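Ricin B lectin (Clostridium thermocellum, PDB 3VSF) is an exo-beta-1,3-galactanase that probably hydrolyses beta-1,3-linked galactan and also carries a galactose-binding lectin module of the beta-trefoil type. Local coordinates at residues 123-126 against 127-130; 441-444 against 445-448. One frame throughout, in Å; residues are numbered along the deposited sequence.

Contact 1: 123-126 against 127-130; sequences MYNA and STGE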
loop_
_atom_site.group_PDB
_atom_site.type_symbol
_atom_site.label_atom_id
_atom_site.label_comp_id
_atom_site.label_asym_id
_atom_site.label_seq_id
_atom_site.Cartn_x
_atom_site.Cartn_y
_atom_site.Cartn_z
ATOM N N MET A 123 -14.629 -12.491 5.399
ATOM C CA MET A 123 -14.300 -13.523 4.425
ATOM C C MET A 123 -15.558 -14.293 4.038
ATOM O O MET A 123 -16.503 -14.378 4.821
ATOM C CB MET A 123 -13.250 -14.477 4.998
ATOM C CG MET A 123 -13.669 -15.155 6.293
ATOM S SD MET A 123 -12.302 -15.977 7.136
ATOM C CE MET A 123 -11.748 -17.112 5.866
ATOM N N TYR A 124 -15.572 -14.847 2.830
ATOM C CA TYR A 124 -16.732 -15.595 2.354
ATOM C C TYR A 124 -16.489 -17.101 2.329
ATOM O O TYR A 124 -15.394 -17.562 2.003
ATOM C CB TYR A 124 -17.163 -15.111 0.969
ATOM C CG TYR A 124 -18.226 -15.978 0.332
ATOM C CD1 TYR A 124 -17.895 -16.915 -0.639
ATOM C CD2 TYR A 124 -19.559 -15.869 0.709
ATOM C CE1 TYR A 124 -18.861 -17.714 -1.221
ATOM C CE2 TYR A 124 -20.532 -16.663 0.133
ATOM C CZ TYR A 124 -20.179 -17.583 -0.831
ATOM O OH TYR A 124 -21.142 -18.377 -1.410
ATOM N N ASN A 125 -17.524 -17.862 2.672
ATOM C CA ASN A 125 -17.452 -19.317 2.665
ATOM C C ASN A 125 -18.300 -19.902 1.541
ATOM O O ASN A 125 -19.514 -19.706 1.502
ATOM C CB ASN A 125 -17.908 -19.874 4.015
ATOM C CG ASN A 125 -17.663 -21.365 4.147
ATOM O OD1 ASN A 125 -17.645 -22.098 3.157
ATOM N ND2 ASN A 125 -17.474 -21.824 5.380
ATOM N N ALA A 126 -17.654 -20.618 0.625
ATOM C CA ALA A 126 -18.353 -21.227 -0.504
ATOM C C ALA A 126 -19.279 -22.347 -0.043
ATOM O O ALA A 126 -20.418 -22.450 -0.500
ATOM C CB ALA A 126 -17.354 -21.747 -1.526
ATOM N N SER A 127 -18.781 -23.182 0.862
ATOM C CA SER A 127 -19.549 -24.305 1.387
ATOM C C SER A 127 -20.865 -23.843 2.007
ATOM O O SER A 127 -21.945 -24.167 1.513
ATOM C CB SER A 127 -18.729 -25.070 2.428
ATOM O OG SER A 127 -17.475 -25.466 1.900
ATOM N N THR A 128 -20.762 -23.085 3.093
ATOM C CA THR A 128 -21.936 -22.622 3.824
ATOM C C THR A 128 -22.749 -21.610 3.021
ATOM O O THR A 128 -23.966 -21.738 2.895
ATOM C CB THR A 128 -21.542 -21.984 5.170
ATOM O OG1 THR A 128 -20.769 -20.801 4.933
ATOM C CG2 THR A 128 -20.724 -22.960 6.004
ATOM N N GLY A 129 -22.068 -20.605 2.481
ATOM C CA GLY A 129 -22.733 -19.546 1.743
ATOM C C GLY A 129 -23.011 -18.347 2.628
ATOM O O GLY A 129 -23.861 -17.512 2.316
ATOM N N GLU A 130 -22.287 -18.265 3.739
ATOM C CA GLU A 130 -22.452 -17.169 4.685
ATOM C C GLU A 130 -21.134 -16.433 4.902
ATOM O O GLU A 130 -20.058 -17.025 4.815
ATOM C CB GLU A 130 -23.002 -17.688 6.016
ATOM C CG GLU A 130 -22.122 -18.727 6.691
ATOM C CD GLU A 130 -22.806 -19.400 7.864
ATOM O OE1 GLU A 130 -22.176 -20.268 8.503
ATOM O OE2 GLU A 130 -23.977 -19.064 8.144
#

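Contact 2: 441-444 against 445-448; sequences GGYN and QHWK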
loop_
_atom_site.group_PDB
_atom_site.type_symbol
_atom_site.label_atom_id
_atom_site.label_comp_id
_atom_site.label_asym_id
_atom_site.label_seq_id
_atom_site.Cartn_x
_atom_site.Cartn_y
_atom_site.Cartn_z
ATOM N N GLY A 441 8.183 9.377 -3.240
ATOM C CA GLY A 441 8.105 10.679 -2.602
ATOM C C GLY A 441 9.440 11.213 -2.122
ATOM O O GLY A 441 9.500 12.253 -1.466
ATOM N N GLY A 442 10.515 10.502 -2.449
ATOM C CA GLY A 442 11.848 10.920 -2.054
ATOM C C GLY A 442 12.278 12.192 -2.756
ATOM O O GLY A 442 11.900 12.434 -3.904
ATOM N N TYR A 443 13.067 13.011 -2.067
ATOM C CA TYR A 443 13.550 14.262 -2.640
ATOM C C TYR A 443 14.471 14.024 -3.832
ATOM O O TYR A 443 14.624 14.892 -4.691
ATOM C CB TYR A 443 14.264 15.106 -1.580
ATOM C CG TYR A 443 13.329 15.962 -0.756
ATOM C CD1 TYR A 443 11.986 16.075 -1.092
ATOM C CD2 TYR A 443 13.791 16.666 0.348
ATOM C CE1 TYR A 443 11.127 16.859 -0.347
ATOM C CE2 TYR A 443 12.939 17.453 1.100
ATOM C CZ TYR A 443 11.608 17.546 0.748
ATOM O OH TYR A 443 10.754 18.329 1.492
ATOM N N ASN A 444 15.081 12.844 -3.882
ATOM C CA ASN A 444 15.949 12.488 -4.996
ATOM C C ASN A 444 15.150 12.177 -6.258
ATOM O O ASN A 444 15.695 11.678 -7.241
ATOM C CB ASN A 444 16.848 11.306 -4.626
ATOM C CG ASN A 444 16.059 10.054 -4.295
ATOM O OD1 ASN A 444 14.938 10.125 -3.793
ATOM N ND2 ASN A 444 16.646 8.896 -4.575
ATOM N N GLN A 445 13.854 12.472 -6.216
ATOM C CA GLN A 445 12.981 12.287 -7.369
ATOM C C GLN A 445 12.277 13.594 -7.718
ATOM O O GLN A 445 11.435 13.638 -8.616
ATOM C CB GLN A 445 11.954 11.184 -7.101
ATOM C CG GLN A 445 12.569 9.821 -6.834
ATOM C CD GLN A 445 11.534 8.718 -6.730
ATOM O OE1 GLN A 445 10.331 8.979 -6.728
ATOM N NE2 GLN A 445 11.999 7.476 -6.648
ATOM N N HIS A 446 12.628 14.655 -6.998
ATOM C CA HIS A 446 12.077 15.979 -7.259
ATOM C C HIS A 446 13.089 16.845 -8.003
ATOM O O HIS A 446 14.252 16.935 -7.608
ATOM C CB HIS A 446 11.659 16.655 -5.953
ATOM C CG HIS A 446 10.532 15.965 -5.251
ATOM N ND1 HIS A 446 10.039 16.393 -4.036
ATOM C CD2 HIS A 446 9.800 14.880 -5.593
ATOM C CE1 HIS A 446 9.052 15.598 -3.660
ATOM N NE2 HIS A 446 8.887 14.672 -4.587
ATOM N N TRP A 447 12.640 17.484 -9.078
ATOM C CA TRP A 447 13.530 18.268 -9.928
ATOM C C TRP A 447 13.008 19.679 -10.163
ATOM O O TRP A 447 11.829 19.873 -10.459
ATOM C CB TRP A 447 13.727 17.562 -11.270
ATOM C CG TRP A 447 14.267 16.175 -11.137
ATOM C CD1 TRP A 447 13.548 15.019 -11.073
ATOM C CD2 TRP A 447 15.645 15.798 -11.048
ATOM N NE1 TRP A 447 14.393 13.942 -10.951
ATOM C CE2 TRP A 447 15.688 14.395 -10.933
ATOM C CE3 TRP A 447 16.849 16.510 -11.054
ATOM C CZ2 TRP A 447 16.884 13.689 -10.825
ATOM C CZ3 TRP A 447 18.035 15.810 -10.946
ATOM C CH2 TRP A 447 18.044 14.415 -10.835
ATOM N N LYS A 448 13.895 20.662 -10.037
ATOM C CA LYS A 448 13.534 22.049 -10.309
ATOM C C LYS A 448 14.133 22.524 -11.629
ATOM O O LYS A 448 15.320 22.326 -11.892
ATOM C CB LYS A 448 13.985 22.968 -9.171
ATOM C CG LYS A 448 13.596 24.425 -9.378
ATOM C CD LYS A 448 13.933 25.280 -8.167
ATOM C CE LYS A 448 15.434 25.418 -7.978
ATOM N NZ LYS A 448 15.762 26.318 -6.836
#

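Contact 1: 123-126 against 127-130
Asn125 meets Ser127, Thr128 and Gly129 in the tight turn of a beta hairpin. The turn links strands 116-124 and 131-138, neighbours in one four-stranded antiparallel blade of the five-bladed propeller of family 43 glycosidases. Its close-packed part is the inner side, around Asn125. The backbone bond from Gly129 N to Asn125 O measures 2.9 Å and closes the turn. A weak bond from Asn125 N to Glu130 O, 3.4 Å, links the two arms of the hairpin.

The side chain of Asn125 has CG anti to the backbone N (chi1 -171°), and this folds its amide back over the turn. There OD1 faces two backbone donors. Its bonds to Ser127 N (2.8 Å) and Thr128 N (3.3 Å) are both weak. The other end of the amide is held from outside, by a bond from ND2 to Pro216 O. The side chains of Asn125 and Thr128 cross at about a right angle, with Thr128 OG1 beside Asn125 CB and CG.

The solvent side is looser. Ala126, Ser127 and Thr128 form the exposed crest, and Ser127 OG stays 3.6 Å from Asn125 OD1. Below the crest, the Tyr124 ring lies obliquely against Gly129, with OH 3.7 Å from Gly129 CA. The carboxylate of Glu130 makes salt bridges to Lys219 and Lys154. Thr128 forms an ST turn: its OG1 accepts from Glu130 N at 3.2 Å, with an N-H...O angle of 156°.

Contact 2: 441-444 against 445-448
Gln445 N donates to Gly442 O at 3.0 Å. The next residue repeats the pattern: His446 N donates to Tyr443 O at 3.1 Å, and this bond is straighter, at 164°. Each joins residues three apart, as in a 3-10 turn.

Gly442 O also lies over one face of the imidazole of His446, offset toward the rim and 3.6 Å from CD2. The His446 ring crosses the Tyr443 ring at a slant. Their planes are 53° apart, and His446 ND1 comes 3.5 Å from Tyr443 CD1. ND1 is also hydrogen-bonded to Arg462 NH1, which probably helps set the rotation of the imidazole.

This short 3-10 turn leads into strand 447-453 of the beta-trefoil lectin module. Gln445, His446 and Trp447 form the QxW signature of ricin-type repeats. Trp447 is buried and its indole touches Ile412 and Ile459, while NE1 is hydrogen-bonded to Leu421 O.

Asn444 and Gln445 run side by side in the same direction, their amide planes nearly parallel. Asn444 CG sits between the backbone N and the carbonyl carbon (chi1 62°), which brings OD1 to 3.5 Å from Gln445 N. Asn444 belongs to the galactose site seen in this protein, and its ND2 bonds Val423 O. Asp422 and Asn440 are galactose-binding residues too, and Gln445 probably helps position them from the second shell. Its NE2 bonds Asp422 OD2 and Thr438 O, while its OE1 accepts a hydrogen bond from Asn440 N.

Overall arrangement
Contact 1 and contact 2 belong to different modules and do not touch. Their centres are 47 Å apart, and their nearest atoms about 33 Å. They lie on opposite sides of the chain's centre. Contact 1, in the family 43 propeller, is a hairpin turn away from the known sugar-binding residues. Contact 2, later in the sequence, is part of the lectin module and contributes directly to its galactose site. Galactose is not bound to this chain, but the side chain of Asn444 lies about 3 Å from a glycerol, probably from the crystallisation liquor. That glycerol may mark the sugar pocket.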